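Local coordinates for PBP domain-containing protein (Vibrio parahaemolyticus, PDB 3MUQ) that is of unknown function but belongs to the periplasmic-binding-protein superfamily and probably binds a small ligand, at residues G19-D22 / Y23-Q27; I39-G42 / T43-L47. All coordinates share one frame; numbering follows the deposited sequence.

Contact 1. Residues G19-D22 / Y23-Q27; sequences GLLD and YLLPQ
The carbonyl oxygen of Leu21 accepts two backbone N-H groups at once: a nearly straight bond from Leu25 N (2.9 Å, 172° at the hydrogen) and a weak one from Leu24 N. This is the start of helix 20-32, part of a lobe of a periplasmic-binding-protein-like fold, and its bonding pattern is mixed. Tyr23 N bonds Leu20 O at 3.0 Å, an i to i+3 bond that is bent (136° at the hydrogen) and has its donor above the carbonyl plane, while its bond to Gly19 O is weak. Leu24 N likewise makes a weak i to i+4 bond to Leu20 O. The one nearly straight i to i+4 bond between the two segments is thus that of Leu25 N. Gly19 stands at the N-cap with a positive phi, a backbone angle that suits glycine, and separates helix 13-18 from helix 20-32; Ser18 OG bonds Leu20 N.

Three leucine contacts follow the same turn. Leu20 has its CG opposite the backbone N (chi1 175°), and CD1 comes to 4.0 Å from Leu24 CD1; the two side chains run at a slant to each other. Leu21 instead offers its CB to Leu25 CD1. Leu20 and Leu24 touch Phe235 and Leu231 of helix 226-236, Leu24 and Leu25 touch Leu223 and Phe219 of helix 213-224, and Leu21 and Leu25 lie on Val38, so the turn packs against these two helices and against strand 35-41. Pro26 has no N-H to give, and the helix is kinked here, where the N of Gln27 also lacks a bond to the turn before. The carbonyl of Asp22 meets the proline ring instead, with Asp22 O lying 3.4 Å from Pro26 CD.

Contact 2. Residues I39-G42 / T43-L47; sequences IAAG and TGKAL
Strand 39-41 and helix 43-47 run at 141° to each other, their axes 7.4 Å apart at closest approach, so the chain turns sharply back at Gly42. This residue leaves the strand with extended backbone angles and occupies the N-cap position, and Gly42 O accepts Ala46 N at 2.8 Å. The bond is almost linear, 175° at the hydrogen, with the donor nearly in line with the C=O bond. Leu47 N follows with a bond to Thr43 O at 3.0 Å, and these two successive i to i+4 bonds are the evidence that alpha-helical spacing holds from the start of the helix.

The turn is a strand-to-helix junction in the alpha/beta lobe of the periplasmic-binding-protein-like fold. Strand 35-41 pairs in parallel with strand 6-12, Ala41 and Ile39 both bonding Thr11 through the backbone, and helix 43-51 leads on towards strand 57-60 on the other side of strand 6-12.

Ala41 directs its methyl at the helix, and Lys45 meets it with the aliphatic root of its chain. With Lys45 CG anti to the backbone N (chi1 169°), CG comes to 3.5 Å from Ala41 CB; beyond CG the chain bends and carries the ammonium group away from the strand. Ala46 CB lies 3.5 Å from Gly42 O and also touches Ala10 of strand 6-12. Thr43 keeps OG1 beside its own backbone N, and its side chain reaches Thr12.

In the fold
Contact 1 (19-27) comes first along the chain and contact 2 (39-47) follows in series, joined by the rest of helix 20-32 and by strand 35-41, to whose C-terminal end contact 2 belongs. Their centres lie 19 Å apart and their nearest atoms about 7 Å, so they do not touch. Strand 35-41 links them: contact 1 packs leucines on Val38, and contact 2 begins at Ile39. Helix 20-32, strand 35-41 and helix 43-51 follow one another, and strand 6-12 pairs in parallel with both 35-41 and 57-60, the alpha/beta arrangement of lobes of this superfamily. Contact 1 is partly buried, contact 2 at the surface.

Contact 1. Residues G19-D22 / Y23-Q27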
ATOM      1  N   GLY A  19     -17.517  -0.851   5.259  1.00 30.37           N
ATOM      2  CA  GLY A  19     -17.735  -1.830   4.205  1.00 26.65           C
ATOM      3  C   GLY A  19     -16.458  -2.445   3.640  1.00 28.03           C
ATOM      4  O   GLY A  19     -16.510  -3.387   2.849  1.00 23.86           O
ATOM      5  N   LEU A  20     -15.306  -1.922   4.051  1.00 23.83           N
ATOM      6  CA  LEU A  20     -14.019  -2.454   3.599  1.00 19.86           C
ATOM      7  C   LEU A  20     -13.934  -3.986   3.639  1.00 17.88           C
ATOM      8  O   LEU A  20     -13.554  -4.629   2.659  1.00 23.20           O
ATOM      9  CB  LEU A  20     -12.880  -1.870   4.435  1.00 18.83           C
ATOM     10  CG  LEU A  20     -11.472  -2.431   4.156  1.00 24.52           C
ATOM     11  CD1 LEU A  20     -10.996  -2.115   2.733  1.00 24.72           C
ATOM     12  CD2 LEU A  20     -10.493  -1.898   5.199  1.00 27.41           C
ATOM     13  N   LEU A  21     -14.278  -4.563   4.781  1.00 14.25           N
ATOM     14  CA  LEU A  21     -14.102  -5.989   4.987  1.00 23.53           C
ATOM     15  C   LEU A  21     -15.044  -6.830   4.121  1.00 29.19           C
ATOM     16  O   LEU A  21     -14.684  -7.934   3.684  1.00 24.83           O
ATOM     17  CB  LEU A  21     -14.207  -6.315   6.478  1.00 24.99           C
ATOM     18  CG  LEU A  21     -13.011  -5.703   7.226  1.00 29.71           C
ATOM     19  CD1 LEU A  21     -13.211  -5.623   8.727  1.00 31.79           C
ATOM     20  CD2 LEU A  21     -11.734  -6.469   6.891  1.00 27.24           C
ATOM     21  N   ASP A  22     -16.231  -6.296   3.853  1.00 29.32           N
ATOM     22  CA  ASP A  22     -17.175  -6.954   2.957  1.00 38.36           C
ATOM     23  C   ASP A  22     -16.578  -7.099   1.572  1.00 35.79           C
ATOM     24  O   ASP A  22     -16.951  -7.991   0.815  1.00 37.09           O
ATOM     25  CB  ASP A  22     -18.476  -6.162   2.873  1.00 49.22           C
ATOM     26  CG  ASP A  22     -19.219  -6.132   4.184  1.00 57.20           C
ATOM     27  OD1 ASP A  22     -18.927  -6.990   5.044  1.00 57.26           O
ATOM     28  OD2 ASP A  22     -20.091  -5.254   4.352  1.00 64.27           O
ATOM     29  N   TYR A  23     -15.639  -6.219   1.253  1.00 33.50           N
ATOM     30  CA  TYR A  23     -14.959  -6.222  -0.036  1.00 36.09           C
ATOM     31  C   TYR A  23     -13.810  -7.239  -0.070  1.00 35.16           C
ATOM     32  O   TYR A  23     -13.523  -7.829  -1.105  1.00 42.98           O
ATOM     33  CB  TYR A  23     -14.407  -4.821  -0.299  1.00 45.82           C
ATOM     34  CG  TYR A  23     -14.229  -4.459  -1.752  1.00 62.63           C
ATOM     35  CD1 TYR A  23     -14.847  -3.330  -2.286  1.00 71.82           C
ATOM     36  CD2 TYR A  23     -13.439  -5.236  -2.596  1.00 68.72           C
ATOM     37  CE1 TYR A  23     -14.684  -2.986  -3.625  1.00 75.35           C
ATOM     38  CE2 TYR A  23     -13.271  -4.905  -3.935  1.00 72.02           C
ATOM     39  CZ  TYR A  23     -13.894  -3.780  -4.443  1.00 77.05           C
ATOM     40  OH  TYR A  23     -13.729  -3.451  -5.772  1.00 80.47           O
ATOM     41  N   LEU A  24     -13.149  -7.435   1.066  1.00 26.11           N
ATOM     42  CA  LEU A  24     -11.946  -8.276   1.147  1.00 28.70           C
ATOM     43  C   LEU A  24     -12.203  -9.747   1.475  1.00 23.29           C
ATOM     44  O   LEU A  24     -11.636 -10.651   0.849  1.00 22.07           O
ATOM     45  CB  LEU A  24     -11.011  -7.730   2.230  1.00 21.20           C
ATOM     46  CG  LEU A  24     -10.621  -6.274   2.033  1.00 26.01           C
ATOM     47  CD1 LEU A  24      -9.587  -5.889   3.063  1.00 17.17           C
ATOM     48  CD2 LEU A  24     -10.074  -6.076   0.620  1.00 35.93           C
ATOM     49  N   LEU A  25     -13.025  -9.969   2.493  1.00 22.04           N
ATOM     50  CA  LEU A  25     -13.131 -11.278   3.128  1.00 19.07           C
ATOM     51  C   LEU A  25     -13.573 -12.396   2.222  1.00 19.04           C
ATOM     52  O   LEU A  25     -13.019 -13.489   2.302  1.00 18.44           O
ATOM     53  CB  LEU A  25     -14.015 -11.221   4.366  1.00 20.86           C
ATOM     54  CG  LEU A  25     -13.323 -10.405   5.461  1.00 20.74           C
ATOM     55  CD1 LEU A  25     -14.075 -10.494   6.761  1.00 19.34           C
ATOM     56  CD2 LEU A  25     -11.908 -10.892   5.628  1.00 21.63           C
ATOM     57  N   PRO A  26     -14.595 -12.141   1.384  1.00 22.01           N
ATOM     58  CA  PRO A  26     -15.070 -13.174   0.459  1.00 27.87           C
ATOM     59  C   PRO A  26     -13.949 -13.712  -0.422  1.00 25.27           C
ATOM     60  O   PRO A  26     -13.799 -14.935  -0.546  1.00 19.87           O
ATOM     61  CB  PRO A  26     -16.107 -12.428  -0.387  1.00 33.67           C
ATOM     62  CG  PRO A  26     -16.634 -11.363   0.532  1.00 28.37           C
ATOM     63  CD  PRO A  26     -15.454 -10.938   1.364  1.00 19.60           C
ATOM     64  N   GLN A  27     -13.155 -12.819  -1.015  1.00 20.94           N
ATOM     65  CA  GLN A  27     -12.046 -13.277  -1.848  1.00 17.37           C
ATOM     66  C   GLN A  27     -10.989 -14.005  -1.018  1.00 18.91           C
ATOM     67  O   GLN A  27     -10.452 -15.041  -1.431  1.00 21.12           O
ATOM     68  CB  GLN A  27     -11.406 -12.115  -2.617  1.00 22.89           C
ATOM     69  CG  GLN A  27     -10.443 -12.584  -3.724  1.00 29.91           C
ATOM     70  CD  GLN A  27     -11.146 -13.441  -4.772  1.00 42.60           C
ATOM     71  OE1 GLN A  27     -12.187 -13.057  -5.304  1.00 46.57           O
ATOM     72  NE2 GLN A  27     -10.587 -14.614  -5.060  1.00 42.66           N
TER

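Contact 2. Residues I39-G42 / T43-L47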
ATOM      1  N   ILE A  39     -14.534  -8.572  15.021  1.00 20.86           N
ATOM      2  CA  ILE A  39     -15.072  -8.018  16.249  1.00 22.13           C
ATOM      3  C   ILE A  39     -14.712  -6.539  16.276  1.00 22.90           C
ATOM      4  O   ILE A  39     -13.538  -6.173  16.400  1.00 22.57           O
ATOM      5  CB  ILE A  39     -14.500  -8.711  17.514  1.00 28.83           C
ATOM      6  CG1 ILE A  39     -14.797 -10.213  17.506  1.00 29.80           C
ATOM      7  CG2 ILE A  39     -15.086  -8.076  18.774  1.00 28.79           C
ATOM      8  CD1 ILE A  39     -13.762 -11.038  16.834  1.00 31.78           C
ATOM      9  N   ALA A  40     -15.725  -5.695  16.164  1.00 21.02           N
ATOM     10  CA  ALA A  40     -15.517  -4.265  15.978  1.00 27.12           C
ATOM     11  C   ALA A  40     -15.802  -3.494  17.254  1.00 31.86           C
ATOM     12  O   ALA A  40     -16.843  -3.668  17.873  1.00 40.38           O
ATOM     13  CB  ALA A  40     -16.389  -3.760  14.846  1.00 30.50           C
ATOM     14  N   ALA A  41     -14.864  -2.647  17.646  1.00 23.56           N
ATOM     15  CA  ALA A  41     -14.999  -1.874  18.867  1.00 27.23           C
ATOM     16  C   ALA A  41     -14.218  -0.575  18.724  1.00 31.75           C
ATOM     17  O   ALA A  41     -13.739  -0.242  17.637  1.00 31.57           O
ATOM     18  CB  ALA A  41     -14.492  -2.681  20.075  1.00 22.53           C
ATOM     19  N   GLY A  42     -14.093   0.166  19.819  1.00 32.24           N
ATOM     20  CA  GLY A  42     -13.257   1.350  19.831  1.00 28.01           C
ATOM     21  C   GLY A  42     -11.801   0.950  19.698  1.00 24.97           C
ATOM     22  O   GLY A  42     -11.447  -0.213  19.884  1.00 25.22           O
ATOM     23  N   THR A  43     -10.957   1.917  19.365  1.00 24.64           N
ATOM     24  CA  THR A  43      -9.538   1.661  19.143  1.00 19.74           C
ATOM     25  C   THR A  43      -8.847   1.072  20.367  1.00 22.16           C
ATOM     26  O   THR A  43      -8.159   0.059  20.262  1.00 22.24           O
ATOM     27  CB  THR A  43      -8.817   2.938  18.729  1.00 19.75           C
ATOM     28  OG1 THR A  43      -9.303   3.333  17.445  1.00 21.40           O
ATOM     29  CG2 THR A  43      -7.303   2.698  18.642  1.00 20.73           C
ATOM     30  N   GLY A  44      -9.025   1.707  21.526  1.00 20.02           N
ATOM     31  CA  GLY A  44      -8.411   1.205  22.745  1.00 17.06           C
ATOM     32  C   GLY A  44      -8.858  -0.219  23.062  1.00 23.31           C
ATOM     33  O   GLY A  44      -8.069  -1.035  23.551  1.00 22.32           O
ATOM     34  N   LYS A  45     -10.129  -0.523  22.783  1.00 20.94           N
ATOM     35  CA  LYS A  45     -10.680  -1.843  23.095  1.00 26.61           C
ATOM     36  C   LYS A  45     -10.163  -2.898  22.109  1.00 24.83           C
ATOM     37  O   LYS A  45      -9.741  -3.988  22.509  1.00 21.23           O
ATOM     38  CB  LYS A  45     -12.213  -1.802  23.106  1.00 28.21           C
ATOM     39  CG  LYS A  45     -12.886  -3.168  23.171  1.00 30.61           C
ATOM     40  CD  LYS A  45     -12.547  -3.948  24.437  1.00 30.53           C
ATOM     41  CE  LYS A  45     -13.660  -3.855  25.472  1.00 39.59           C
ATOM     42  NZ  LYS A  45     -13.431  -2.809  26.503  1.00 38.51           N
ATOM     43  N   ALA A  46     -10.191  -2.570  20.821  1.00 16.45           N
ATOM     44  CA  ALA A  46      -9.600  -3.446  19.820  1.00 14.13           C
ATOM     45  C   ALA A  46      -8.164  -3.817  20.221  1.00 15.73           C
ATOM     46  O   ALA A  46      -7.804  -4.993  20.242  1.00 17.79           O
ATOM     47  CB  ALA A  46      -9.610  -2.769  18.441  1.00 15.68           C
ATOM     48  N   LEU A  47      -7.340  -2.824  20.540  1.00 20.17           N
ATOM     49  CA  LEU A  47      -5.941  -3.105  20.906  1.00 17.85           C
ATOM     50  C   LEU A  47      -5.838  -3.890  22.223  1.00 19.48           C
ATOM     51  O   LEU A  47      -4.993  -4.787  22.383  1.00 21.44           O
ATOM     52  CB  LEU A  47      -5.122  -1.808  20.961  1.00 16.90           C
ATOM     53  CG  LEU A  47      -4.921  -1.097  19.597  1.00 15.72           C
ATOM     54  CD1 LEU A  47      -4.159   0.191  19.753  1.00 14.34           C
ATOM     55  CD2 LEU A  47      -4.206  -1.996  18.601  1.00 20.31           C
TER